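Local coordinates for protein PT26-6P (Thermococcus sp., PDB 2WB7) that is of unknown function but, encoded by a mobile extrachromosomal element of euryarchaea, folds into an elongated chain with three domains of novel fold, at residues A27-T32 against F266-T270; P58-G63 against H220-N225; W176-V182 against H193-C199; S382-T387 against V492-K497; L422-I426 against Y455-I459. All blocks are in the same frame, centred on the assembly; numbering follows the deposited sequence.

Contact 1: residues A27-T32 against F266-T270; sequences AAAELT and FIIIT
Two isoleucines of residues 266-270 reach the helical residues 27-32 by different torsions. In Ile267, CG1 sits between the backbone N and the carbonyl carbon (chi1 81°), and the chain then runs extended to CD1. This methyl ends over the backbone of Ala28, with Ile267 CD1 3.5 Å from Ala28 CA. The Ala28 methyl stands alongside, its CB 3.8 Å from Ile267 CD1. Ile269 turns CG1 beside its own N and bends at chi2 (-47°), which brings CG1 and CD1 to Ala27 and Ala28. Its CG1 lies 3.7 Å from Ala28 N, and its CD1 is 4.1 Å from Ala27 CB. Helix 21-34 here packs on the large antiparallel sheet of the second immunoglobulin-like domain. The two segments run at 138°, with axes 8.9 Å apart. The small alanines probably let the helix come this near. Leu31 adds its CB against Ile267 CD1 and its CD2 against Ile269 CD1, at 4.2 and 4.3 Å. The contact is made mainly by methyl and methylene groups, and no hydrogen bond crosses it. Phe266 and Ile268 point away from the helix and touch strand 370-379. Leu254 and Tyr259 of the neighbouring strand 253-261 also touch Ile269. Thr32 OG1 makes a weak hydrogen bond back to Ala28 O, and the Thr32 side chain crosses that of Ile267 at about a right angle.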
# COMPACT_ATOMS: atom_id res chain seq x y z
N ALA A 27 -0.69 7.46 -10.97
CA ALA A 27 -0.13 6.51 -10.03
C ALA A 27 -1.24 5.58 -9.57
O ALA A 27 -1.05 4.36 -9.50
CB ALA A 27 0.46 7.25 -8.86
N ALA A 28 -2.39 6.17 -9.26
CA ALA A 28 -3.57 5.41 -8.85
C ALA A 28 -3.90 4.36 -9.90
O ALA A 28 -3.98 3.16 -9.61
CB ALA A 28 -4.74 6.35 -8.68
N ALA A 29 -4.09 4.82 -11.14
CA ALA A 29 -4.36 3.93 -12.26
C ALA A 29 -3.31 2.83 -12.35
O ALA A 29 -3.62 1.65 -12.47
CB ALA A 29 -4.37 4.72 -13.54
N GLU A 30 -2.04 3.23 -12.31
CA GLU A 30 -0.97 2.25 -12.41
C GLU A 30 -1.05 1.22 -11.30
O GLU A 30 -0.89 0.03 -11.54
CB GLU A 30 0.39 2.95 -12.39
CG GLU A 30 1.55 1.99 -12.29
CD GLU A 30 2.87 2.70 -12.03
OE1 GLU A 30 2.89 3.95 -12.08
OE2 GLU A 30 3.88 2.00 -11.78
N LEU A 31 -1.29 1.68 -10.08
CA LEU A 31 -1.33 0.79 -8.91
C LEU A 31 -2.53 -0.14 -8.98
O LEU A 31 -2.41 -1.33 -8.66
CB LEU A 31 -1.39 1.61 -7.62
CG LEU A 31 -0.93 0.83 -6.39
CD1 LEU A 31 0.50 0.39 -6.61
CD2 LEU A 31 -1.01 1.68 -5.15
N THR A 32 -3.67 0.40 -9.39
CA THR A 32 -4.89 -0.39 -9.54
C THR A 32 -4.70 -1.54 -10.53
O THR A 32 -5.11 -2.66 -10.25
CB THR A 32 -6.08 0.46 -10.00
OG1 THR A 32 -6.59 1.22 -8.91
CG2 THR A 32 -7.19 -0.44 -10.51
N PHE A 266 -9.52 -0.23 -1.99
CA PHE A 266 -9.21 1.15 -2.33
C PHE A 266 -7.76 1.49 -2.03
O PHE A 266 -7.07 0.74 -1.34
CB PHE A 266 -10.15 2.13 -1.63
CG PHE A 266 -10.05 2.13 -0.13
CD1 PHE A 266 -9.42 3.16 0.53
CD2 PHE A 266 -10.60 1.11 0.63
CE1 PHE A 266 -9.34 3.17 1.92
CE2 PHE A 266 -10.52 1.11 2.00
CZ PHE A 266 -9.89 2.13 2.65
N ILE A 267 -7.29 2.61 -2.56
CA ILE A 267 -5.88 2.95 -2.43
C ILE A 267 -5.68 4.40 -2.02
O ILE A 267 -6.58 5.23 -2.14
CB ILE A 267 -5.10 2.70 -3.73
CG1 ILE A 267 -5.29 3.85 -4.71
CG2 ILE A 267 -5.55 1.41 -4.38
CD1 ILE A 267 -4.72 3.58 -6.10
N ILE A 268 -4.50 4.69 -1.51
CA ILE A 268 -4.12 6.04 -1.19
C ILE A 268 -2.85 6.37 -1.95
O ILE A 268 -1.85 5.64 -1.86
CB ILE A 268 -3.89 6.22 0.30
CG1 ILE A 268 -5.19 6.00 1.07
CG2 ILE A 268 -3.31 7.60 0.59
CD1 ILE A 268 -5.05 6.25 2.57
N ILE A 269 -2.88 7.45 -2.72
CA ILE A 269 -1.67 7.94 -3.36
C ILE A 269 -1.18 9.16 -2.57
O ILE A 269 -1.99 9.99 -2.15
CB ILE A 269 -1.89 8.33 -4.83
CG1 ILE A 269 -2.17 7.08 -5.66
CG2 ILE A 269 -0.66 9.03 -5.37
CD1 ILE A 269 -1.20 5.96 -5.39
N THR A 270 0.13 9.24 -2.34
CA THR A 270 0.69 10.38 -1.61
C THR A 270 1.55 11.23 -2.52
O THR A 270 2.49 10.73 -3.15
CB THR A 270 1.59 9.95 -0.42
OG1 THR A 270 0.82 9.23 0.55
CG2 THR A 270 2.16 11.17 0.24

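Contact 2: residues P58-G63 against H220-N225; sequences PGLIYG and HVTGTN
A short parallel beta pairing joins Val221 and Thr222 to Ile61 and Tyr62, at the end of strand 52-62 in a mixed sheet. Three backbone bonds hold it. Ile61 N donates to His220 O at 2.8 Å, Thr222 N to Ile61 O at 2.9 Å, and Gly63 N to Thr222 O at 2.9 Å. Ile61 and Val221 share one face of the sheet, where Ile61 CB meets Val221 CG2 at 3.9 Å. Leu60 brings CD1 to Thr222 CG2, at 3.5 Å. Tyr62 leaves on the Thr222 face, and with CG anti to the backbone N (chi1 -179°) its ring comes back toward residues 222-225. Thr222 O sits over one ring face, toward the rim, and Asn225 CA at the ring edge. The hydroxyl of Tyr62 bonds to Tyr259 O, outside the two segments. A leucine in place of Tyr62 would probably leave Tyr259 O without this partner and the place between Thr222 and Asn225 less filled. His220 sets CB and its ring edge by Gly59 O, and its ring stacks on Tyr42. The three backbone bonds thus fix the parallel register, while Tyr62 and His220 cover much of the contact and send their polar ends to Tyr259 O and Ala217 O.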
# COMPACT_ATOMS: atom_id res chain seq x y z
N PRO A 58 -11.22 -13.97 -6.28
CA PRO A 58 -10.05 -13.40 -6.94
C PRO A 58 -8.86 -14.34 -6.85
O PRO A 58 -8.81 -15.18 -5.96
CB PRO A 58 -9.78 -12.12 -6.15
CG PRO A 58 -11.07 -11.80 -5.47
CD PRO A 58 -11.71 -13.13 -5.18
N GLY A 59 -7.92 -14.20 -7.78
CA GLY A 59 -6.67 -14.94 -7.72
C GLY A 59 -5.73 -14.27 -6.74
O GLY A 59 -4.93 -14.94 -6.07
N LEU A 60 -5.82 -12.95 -6.64
CA LEU A 60 -5.05 -12.20 -5.66
C LEU A 60 -5.93 -11.32 -4.75
O LEU A 60 -6.74 -10.51 -5.23
CB LEU A 60 -4.03 -11.33 -6.38
CG LEU A 60 -3.13 -10.54 -5.44
CD1 LEU A 60 -1.87 -11.36 -5.12
CD2 LEU A 60 -2.77 -9.16 -6.04
N ILE A 61 -5.79 -11.51 -3.44
CA ILE A 61 -6.39 -10.62 -2.46
C ILE A 61 -5.23 -9.99 -1.69
O ILE A 61 -4.38 -10.70 -1.17
CB ILE A 61 -7.26 -11.38 -1.45
CG1 ILE A 61 -8.29 -12.24 -2.16
CG2 ILE A 61 -7.94 -10.43 -0.46
CD1 ILE A 61 -9.21 -13.01 -1.21
N TYR A 62 -5.18 -8.67 -1.65
CA TYR A 62 -4.12 -8.04 -0.89
C TYR A 62 -4.58 -7.83 0.55
O TYR A 62 -5.64 -7.25 0.80
CB TYR A 62 -3.67 -6.73 -1.53
CG TYR A 62 -2.56 -6.08 -0.75
CD1 TYR A 62 -1.23 -6.16 -1.18
CD2 TYR A 62 -2.82 -5.39 0.44
CE1 TYR A 62 -0.19 -5.57 -0.46
CE2 TYR A 62 -1.80 -4.80 1.17
CZ TYR A 62 -0.49 -4.89 0.72
OH TYR A 62 0.52 -4.30 1.46
N GLY A 63 -3.78 -8.33 1.49
CA GLY A 63 -4.00 -8.08 2.92
C GLY A 63 -5.39 -8.37 3.44
O GLY A 63 -5.93 -9.46 3.24
N HIS A 220 -4.86 -17.25 -1.38
CA HIS A 220 -4.95 -16.28 -2.47
C HIS A 220 -4.62 -14.90 -1.96
O HIS A 220 -4.62 -13.93 -2.72
CB HIS A 220 -6.35 -16.28 -3.11
CG HIS A 220 -6.71 -17.57 -3.77
ND1 HIS A 220 -7.60 -18.47 -3.21
CD2 HIS A 220 -6.30 -18.12 -4.93
CE1 HIS A 220 -7.71 -19.52 -4.00
NE2 HIS A 220 -6.93 -19.33 -5.05
N VAL A 221 -4.33 -14.82 -0.66
CA VAL A 221 -4.01 -13.57 -0.00
C VAL A 221 -2.51 -13.38 0.11
O VAL A 221 -1.79 -14.30 0.47
CB VAL A 221 -4.59 -13.55 1.41
CG1 VAL A 221 -4.33 -12.23 2.05
CG2 VAL A 221 -6.08 -13.81 1.36
N THR A 222 -2.04 -12.18 -0.22
CA THR A 222 -0.65 -11.86 -0.01
C THR A 222 -0.52 -10.67 0.92
O THR A 222 -1.32 -9.74 0.87
CB THR A 222 0.07 -11.53 -1.32
OG1 THR A 222 1.46 -11.27 -1.05
CG2 THR A 222 -0.56 -10.32 -1.99
N GLY A 223 0.50 -10.73 1.77
CA GLY A 223 0.83 -9.65 2.69
C GLY A 223 1.87 -8.72 2.10
O GLY A 223 1.79 -7.51 2.30
N THR A 224 2.84 -9.27 1.37
CA THR A 224 3.92 -8.45 0.81
C THR A 224 3.34 -7.33 -0.04
O THR A 224 2.70 -7.59 -1.06
CB THR A 224 4.94 -9.26 -0.05
OG1 THR A 224 5.99 -8.40 -0.50
CG2 THR A 224 4.26 -9.90 -1.27
N ASN A 225 3.55 -6.10 0.39
CA ASN A 225 3.08 -4.93 -0.34
C ASN A 225 4.06 -4.50 -1.43
O ASN A 225 3.77 -3.57 -2.19
CB ASN A 225 2.78 -3.77 0.62
CG ASN A 225 4.00 -3.33 1.44
OD1 ASN A 225 4.97 -4.08 1.59
ND2 ASN A 225 3.94 -2.12 1.98

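Contact 3: residues W176-V182 against H193-C199; sequences WKTDSSV and HWYEDAC
Val182 and Cys199 meet where the end of strand 163-178 runs beside a beta hairpin. The hairpin joins strand 193-195 to strand 198-213 through a type I' turn from Tyr195 to Ala198. Cys199 also carries the disulfide to Cys188, in the loop between the two segments. One close-packed part lies round this cysteine. Val182 CG1 stands anti to the backbone N (chi1 166°) and touches Cys199 CB at 3.5 Å. The same methyl comes to the ring edge of Trp194, with Val182 CG1 4.1 Å from Trp194 CZ3. One backbone bond crosses nearby, Asp179 N to Cys199 O at 2.9 Å. Its donor is tilted 30° from the carbonyl plane. At the other end, the six-membered ring of Trp176 and the His193 ring lie near parallel, at 27°. They are slid apart and barely overlap, with centroids 4.9 Å apart. They are still well packed, for Phe82 meets both rings and His202 stacks on Trp176. Trp176 NE1 bonds to Glu174 OE2. The solvent side is looser. There Thr178 CG2 meets Ala198 CB at 3.5 Å, and Lys177 points away from the hairpin. Ser180 and Ser181 are exposed too, in the type I turn from Asp179 to Val182. Asp179 OD1 accepts from Ser181 N at 2.9 Å, an Asx turn, and also from Ser181 OG at 2.7 Å.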
# COMPACT_ATOMS: atom_id res chain seq x y z
N TRP A 176 -41.82 -37.36 -10.60
CA TRP A 176 -43.04 -37.55 -11.39
C TRP A 176 -43.08 -38.96 -11.98
O TRP A 176 -42.06 -39.47 -12.44
CB TRP A 176 -43.12 -36.51 -12.52
CG TRP A 176 -43.42 -35.10 -12.04
CD1 TRP A 176 -42.63 -34.33 -11.24
CD2 TRP A 176 -44.58 -34.31 -12.35
NE1 TRP A 176 -43.23 -33.10 -11.03
CE2 TRP A 176 -44.42 -33.06 -11.69
CE3 TRP A 176 -45.74 -34.52 -13.10
CZ2 TRP A 176 -45.38 -32.05 -11.77
CZ3 TRP A 176 -46.70 -33.51 -13.18
CH2 TRP A 176 -46.51 -32.29 -12.51
N LYS A 177 -44.27 -39.59 -11.97
CA LYS A 177 -44.48 -40.90 -12.62
C LYS A 177 -45.62 -40.80 -13.62
O LYS A 177 -46.46 -39.89 -13.52
CB LYS A 177 -44.85 -41.97 -11.59
CG LYS A 177 -44.31 -41.72 -10.18
CD LYS A 177 -42.80 -41.96 -10.09
CE LYS A 177 -42.26 -41.61 -8.70
NZ LYS A 177 -40.83 -42.05 -8.53
N THR A 178 -45.66 -41.72 -14.57
CA THR A 178 -46.80 -41.85 -15.49
C THR A 178 -48.01 -42.47 -14.81
O THR A 178 -47.90 -43.51 -14.17
CB THR A 178 -46.49 -42.73 -16.71
OG1 THR A 178 -45.61 -43.79 -16.32
CG2 THR A 178 -45.85 -41.93 -17.81
N ASP A 179 -49.15 -41.81 -14.96
CA ASP A 179 -50.42 -42.30 -14.45
C ASP A 179 -51.04 -43.24 -15.48
O ASP A 179 -51.75 -42.79 -16.39
CB ASP A 179 -51.37 -41.14 -14.14
CG ASP A 179 -52.69 -41.60 -13.57
OD1 ASP A 179 -53.10 -42.74 -13.87
OD2 ASP A 179 -53.31 -40.82 -12.82
N SER A 180 -50.77 -44.53 -15.34
CA SER A 180 -51.15 -45.55 -16.32
C SER A 180 -52.66 -45.63 -16.59
O SER A 180 -53.09 -46.26 -17.55
CB SER A 180 -50.65 -46.91 -15.85
OG SER A 180 -50.37 -47.76 -16.95
N SER A 181 -53.45 -44.95 -15.75
CA SER A 181 -54.90 -45.04 -15.81
C SER A 181 -55.56 -43.97 -16.66
O SER A 181 -56.78 -43.83 -16.63
CB SER A 181 -55.49 -44.97 -14.40
OG SER A 181 -55.65 -43.62 -13.98
N VAL A 182 -54.76 -43.19 -17.38
CA VAL A 182 -55.27 -42.13 -18.24
C VAL A 182 -54.93 -42.47 -19.69
O VAL A 182 -53.79 -42.80 -20.01
CB VAL A 182 -54.71 -40.75 -17.85
CG1 VAL A 182 -54.97 -39.73 -18.95
CG2 VAL A 182 -55.34 -40.28 -16.54
N HIS A 193 -49.40 -33.69 -16.79
CA HIS A 193 -48.82 -33.29 -18.08
C HIS A 193 -48.85 -34.40 -19.14
O HIS A 193 -48.15 -35.41 -19.01
CB HIS A 193 -47.35 -32.87 -17.91
CG HIS A 193 -47.16 -31.69 -17.00
ND1 HIS A 193 -47.71 -30.45 -17.26
CD2 HIS A 193 -46.45 -31.56 -15.85
CE1 HIS A 193 -47.37 -29.61 -16.30
NE2 HIS A 193 -46.61 -30.26 -15.43
N TRP A 194 -49.64 -34.23 -20.20
CA TRP A 194 -49.58 -35.18 -21.32
C TRP A 194 -48.26 -34.98 -22.03
O TRP A 194 -47.90 -33.85 -22.34
CB TRP A 194 -50.74 -35.01 -22.32
CG TRP A 194 -50.76 -36.15 -23.32
CD1 TRP A 194 -50.16 -36.20 -24.55
CD2 TRP A 194 -51.38 -37.44 -23.13
NE1 TRP A 194 -50.37 -37.43 -25.14
CE2 TRP A 194 -51.12 -38.20 -24.29
CE3 TRP A 194 -52.13 -38.01 -22.10
CZ2 TRP A 194 -51.60 -39.50 -24.45
CZ3 TRP A 194 -52.60 -39.30 -22.25
CH2 TRP A 194 -52.33 -40.04 -23.42
N TYR A 195 -47.55 -36.06 -22.29
CA TYR A 195 -46.20 -35.96 -22.82
C TYR A 195 -45.69 -37.33 -23.23
O TYR A 195 -45.62 -38.25 -22.42
CB TYR A 195 -45.29 -35.33 -21.76
CG TYR A 195 -43.81 -35.35 -22.08
CD1 TYR A 195 -43.21 -34.30 -22.77
CD2 TYR A 195 -43.01 -36.41 -21.66
CE1 TYR A 195 -41.85 -34.32 -23.06
CE2 TYR A 195 -41.65 -36.44 -21.95
CZ TYR A 195 -41.08 -35.39 -22.64
OH TYR A 195 -39.73 -35.41 -22.91
N GLU A 196 -45.33 -37.46 -24.51
CA GLU A 196 -44.95 -38.75 -25.06
C GLU A 196 -46.08 -39.78 -24.85
O GLU A 196 -45.85 -40.91 -24.39
CB GLU A 196 -43.64 -39.25 -24.45
CG GLU A 196 -42.42 -38.44 -24.86
CD GLU A 196 -41.11 -39.19 -24.62
OE1 GLU A 196 -41.15 -40.42 -24.39
OE2 GLU A 196 -40.03 -38.54 -24.66
N ASP A 197 -47.31 -39.36 -25.19
CA ASP A 197 -48.47 -40.24 -25.21
C ASP A 197 -48.82 -40.87 -23.87
O ASP A 197 -49.59 -41.83 -23.81
CB ASP A 197 -48.28 -41.36 -26.24
CG ASP A 197 -48.03 -40.82 -27.63
OD1 ASP A 197 -48.66 -39.79 -27.98
OD2 ASP A 197 -47.22 -41.43 -28.35
N ALA A 198 -48.25 -40.34 -22.79
CA ALA A 198 -48.64 -40.77 -21.46
C ALA A 198 -48.96 -39.54 -20.62
O ALA A 198 -48.49 -38.44 -20.89
CB ALA A 198 -47.57 -41.60 -20.82
N CYS A 199 -49.76 -39.74 -19.59
CA CYS A 199 -50.14 -38.64 -18.74
C CYS A 199 -49.36 -38.66 -17.45
O CYS A 199 -49.70 -39.40 -16.54
CB CYS A 199 -51.62 -38.71 -18.41
SG CYS A 199 -52.07 -37.53 -17.15

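Contact 4: residues S382-T387 against V492-K497; sequences SVLSNT and VNAARK
Asn493 and Ser385 form the central bond of this contact. Ser385 N donates to Asn493 OD1 at 3.0 Å, in the plane of the amide carbonyl and on a lone pair, with an angle of 161° at the hydrogen. Leu384 lies across the amide at about a right angle, its CD2 3.5 Å from Asn493 CG. Lys497, from the next helical turn, is extended beyond CG and brings NZ to Val383 O at 2.8 Å, well above the carbonyl plane. Ser385 CB lies over one face of the Arg496 guanidinium, 3.5 Å from Arg496 NH2. The Arg496 chain bends at chi3 (59°), which brings NH2 back to Asn493 OD1 in a weak bond with the amide oxygen at the guanidinium edge. A water forms the next layer. It donates to Ser385 O at 2.7 Å, accepts from Asn493 ND2 at 3.3 Å and also bonds to Thr387 OG1 at 2.8 Å. With an alanine in place of Asn493, Ser385 N would probably lose its acceptor and the water one of its three partners. Asp489 O, one turn back on the same helix, accepts from Asn493 ND2, and Leu351 O holds Arg496 NH1. Farther out, Asp509 of helix 503-523 forms a salt bridge with Lys497 NZ through OD2 and bonds to Ser382 OG through OD1. Backbone N and O of the loop are thus met by Asn493 and Lys497. This is a domain junction, where the loop leaving strand 370-379 of the second immunoglobulin-like domain meets the helical domain.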
# COMPACT_ATOMS: atom_id res chain seq x y z
N SER A 382 11.43 10.86 4.93
CA SER A 382 12.39 10.89 6.01
C SER A 382 12.58 12.34 6.42
O SER A 382 12.68 13.23 5.56
CB SER A 382 13.72 10.31 5.57
OG SER A 382 14.70 10.57 6.56
N VAL A 383 12.60 12.59 7.72
CA VAL A 383 12.83 13.95 8.19
C VAL A 383 14.27 14.08 8.61
O VAL A 383 14.72 13.37 9.49
CB VAL A 383 11.92 14.30 9.33
CG1 VAL A 383 12.24 15.70 9.79
CG2 VAL A 383 10.45 14.17 8.89
N LEU A 384 15.00 14.97 7.95
CA LEU A 384 16.43 15.13 8.22
C LEU A 384 16.68 16.20 9.28
O LEU A 384 15.84 17.08 9.51
CB LEU A 384 17.18 15.52 6.95
CG LEU A 384 17.04 14.56 5.78
CD1 LEU A 384 17.51 15.21 4.54
CD2 LEU A 384 17.83 13.31 6.03
N SER A 385 17.84 16.13 9.93
CA SER A 385 18.27 17.18 10.86
C SER A 385 19.33 18.05 10.20
O SER A 385 19.97 17.62 9.24
CB SER A 385 18.82 16.56 12.14
OG SER A 385 20.06 15.91 11.88
N ASN A 386 19.52 19.26 10.69
CA ASN A 386 20.53 20.14 10.10
C ASN A 386 21.95 19.61 10.30
O ASN A 386 22.43 19.53 11.42
CB ASN A 386 20.42 21.57 10.64
CG ASN A 386 21.39 22.52 9.93
OD1 ASN A 386 22.21 22.10 9.10
ND2 ASN A 386 21.31 23.81 10.25
N THR A 387 22.62 19.26 9.22
CA THR A 387 23.98 18.76 9.31
C THR A 387 25.06 19.79 8.94
O THR A 387 26.25 19.48 8.97
CB THR A 387 24.15 17.48 8.47
OG1 THR A 387 23.50 17.65 7.20
CG2 THR A 387 23.51 16.32 9.18
N VAL A 492 24.67 9.79 8.47
CA VAL A 492 24.69 10.32 9.82
C VAL A 492 23.27 10.41 10.37
O VAL A 492 23.02 10.04 11.54
CB VAL A 492 25.33 11.70 9.85
CG1 VAL A 492 24.80 12.49 11.03
CG2 VAL A 492 26.88 11.58 9.86
N ASN A 493 22.34 10.90 9.55
CA ASN A 493 20.93 10.80 9.89
C ASN A 493 20.56 9.35 10.21
O ASN A 493 19.90 9.08 11.21
CB ASN A 493 20.06 11.34 8.77
CG ASN A 493 19.94 12.86 8.81
OD1 ASN A 493 19.07 13.41 9.49
ND2 ASN A 493 20.80 13.54 8.07
N ALA A 494 21.00 8.42 9.36
CA ALA A 494 20.65 7.02 9.54
C ALA A 494 21.15 6.44 10.88
O ALA A 494 20.38 5.87 11.68
CB ALA A 494 21.15 6.19 8.37
N ALA A 495 22.45 6.62 11.15
CA ALA A 495 23.02 6.16 12.40
C ALA A 495 22.26 6.72 13.59
O ALA A 495 21.92 6.00 14.51
CB ALA A 495 24.49 6.51 12.47
N ARG A 496 21.99 8.02 13.55
CA ARG A 496 21.31 8.70 14.65
C ARG A 496 19.91 8.14 14.90
O ARG A 496 19.50 7.96 16.05
CB ARG A 496 21.23 10.20 14.37
CG ARG A 496 20.53 11.02 15.46
CD ARG A 496 20.42 12.53 15.11
NE ARG A 496 19.67 12.78 13.88
CZ ARG A 496 18.37 13.07 13.82
NH1 ARG A 496 17.67 13.16 14.95
NH2 ARG A 496 17.78 13.27 12.64
N LYS A 497 19.20 7.84 13.82
CA LYS A 497 17.89 7.23 13.92
C LYS A 497 17.99 5.79 14.41
O LYS A 497 17.24 5.39 15.30
CB LYS A 497 17.18 7.29 12.58
CG LYS A 497 16.54 8.64 12.34
CD LYS A 497 16.40 8.99 10.89
CE LYS A 497 15.80 10.38 10.77
NZ LYS A 497 15.46 10.71 9.36
O HOH W 1 20.94 16.58 6.91

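Contact 5: residues L422-I426 against Y455-I459; sequences LQEKI and YKAAI
Tyr455 and Lys425 cross at about a right angle. The lysine sets its CB over one face of the ring, toward the rim, in a CH-pi contact, with Lys425 CB 4.0 Å from the ring centroid and 16° off the normal. Bends at chi3 and chi4 then fold the chain back along the ring, so that Lys425 CE lies 3.6 Å from Tyr455 CE2. Ile426 slides past Tyr455 in the opposite direction and sets its CG1 3.4 Å from Tyr455 CB. Leu422 and Ile459 pass each other in the same manner, with Leu422 CB 3.5 Å from Ile459 CG1. The two isoleucines meet by their end methyls, Ile426 CD1 and Ile459 CD1, at 4.0 Å. Ala458 gives a small surface to Leu422, its CB 4.0 Å from Leu422 CD1. Gln423 and Lys456 are exposed and border the apolar patch. No hydrogen bond crosses between the segments. The polar ends of the main pair go elsewhere. Lys425 NZ forms salt bridges with Glu485 and Asp489 of helix 471-499 and bonds to the carbonyls of Thr387 and Tyr388. Tyr455 OH bonds to Asp489 OD1, so one carboxylate oxygen receives both groups. The two carboxylates would probably keep the ammonium group charged. The helix segments run at 165° with axes 9.6 Å apart, the near-antiparallel pairing of an alpha-helical hairpin, formed by helices 408-438 and 442-465 in the helical domain.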
# COMPACT_ATOMS: atom_id res chain seq x y z
N LEU A 422 34.85 19.40 6.59
CA LEU A 422 34.54 17.98 6.43
C LEU A 422 35.26 17.12 7.46
O LEU A 422 34.69 16.17 8.01
CB LEU A 422 34.87 17.51 5.02
CG LEU A 422 33.97 18.14 3.95
CD1 LEU A 422 34.46 17.83 2.56
CD2 LEU A 422 32.53 17.72 4.14
N GLN A 423 36.51 17.46 7.73
CA GLN A 423 37.24 16.80 8.79
C GLN A 423 36.44 16.89 10.08
O GLN A 423 36.37 15.93 10.87
CB GLN A 423 38.61 17.43 8.96
CG GLN A 423 39.73 16.68 8.24
CD GLN A 423 40.91 17.57 7.87
OE1 GLN A 423 40.92 18.78 8.14
NE2 GLN A 423 41.92 16.97 7.23
N GLU A 424 35.81 18.03 10.29
CA GLU A 424 35.01 18.20 11.49
C GLU A 424 33.79 17.30 11.47
O GLU A 424 33.50 16.62 12.44
CB GLU A 424 34.60 19.66 11.68
CG GLU A 424 33.49 19.86 12.70
CD GLU A 424 33.86 19.38 14.11
OE1 GLU A 424 33.06 19.64 15.04
OE2 GLU A 424 34.92 18.74 14.30
N LYS A 425 33.06 17.27 10.36
CA LYS A 425 31.93 16.36 10.21
C LYS A 425 32.35 14.90 10.41
O LYS A 425 31.59 14.10 10.94
CB LYS A 425 31.24 16.56 8.85
CG LYS A 425 30.34 17.79 8.81
CD LYS A 425 30.09 18.29 7.41
CE LYS A 425 28.93 17.58 6.73
NZ LYS A 425 27.64 18.26 7.03
N ILE A 426 33.56 14.57 9.99
CA ILE A 426 34.11 13.25 10.22
C ILE A 426 34.29 12.98 11.71
O ILE A 426 33.95 11.90 12.20
CB ILE A 426 35.44 13.06 9.49
CG1 ILE A 426 35.18 12.89 8.00
CG2 ILE A 426 36.15 11.84 10.01
CD1 ILE A 426 36.43 12.67 7.18
N TYR A 455 32.41 11.18 3.66
CA TYR A 455 33.08 12.45 3.92
C TYR A 455 34.51 12.35 3.44
O TYR A 455 35.00 13.26 2.79
CB TYR A 455 33.02 12.80 5.40
CG TYR A 455 31.64 13.17 5.89
CD1 TYR A 455 31.19 12.76 7.15
CD2 TYR A 455 30.77 13.92 5.10
CE1 TYR A 455 29.93 13.11 7.61
CE2 TYR A 455 29.50 14.27 5.56
CZ TYR A 455 29.09 13.86 6.81
OH TYR A 455 27.83 14.21 7.25
N LYS A 456 35.18 11.24 3.77
CA LYS A 456 36.55 10.96 3.30
C LYS A 456 36.64 11.04 1.78
O LYS A 456 37.62 11.58 1.25
CB LYS A 456 37.02 9.57 3.74
CG LYS A 456 37.59 9.43 5.17
CD LYS A 456 38.67 8.33 5.13
CE LYS A 456 38.60 7.34 6.29
NZ LYS A 456 39.78 7.46 7.21
N ALA A 457 35.66 10.51 1.08
CA ALA A 457 35.69 10.57 -0.38
C ALA A 457 35.57 12.02 -0.86
O ALA A 457 36.18 12.41 -1.87
CB ALA A 457 34.58 9.74 -0.98
N ALA A 458 34.75 12.79 -0.16
CA ALA A 458 34.54 14.17 -0.53
C ALA A 458 35.82 14.96 -0.31
O ALA A 458 36.22 15.74 -1.17
CB ALA A 458 33.42 14.76 0.28
N ILE A 459 36.45 14.76 0.84
CA ILE A 459 37.73 15.41 1.09
C ILE A 459 38.72 15.10 -0.02
O ILE A 459 39.50 15.95 -0.41
CB ILE A 459 38.33 15.03 2.44
CG1 ILE A 459 37.51 15.65 3.58
CG2 ILE A 459 39.78 15.53 2.51
CD1 ILE A 459 38.12 15.48 4.96

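How the contacts relate
Contact 1 is the most buried and is apolar, with a helix laid on a sheet. Contact 2, centred about 16 Å from it, is partly buried and relies on main-chain bonds. Contact 3 is a surface contact at the far tip of the elongated molecule, its centre about 103 Å from that of contact 5; it holds one cysteine of a disulfide and a pair of rings that barely overlap. Contacts 4 and 5 touch through Thr387 and Lys425, and through Val492 and Tyr455. Contact 5 is nested within the loop closed by contact 4. Contact 4 is polar and joins two domains, whereas contact 5 is mainly apolar within the helical domain.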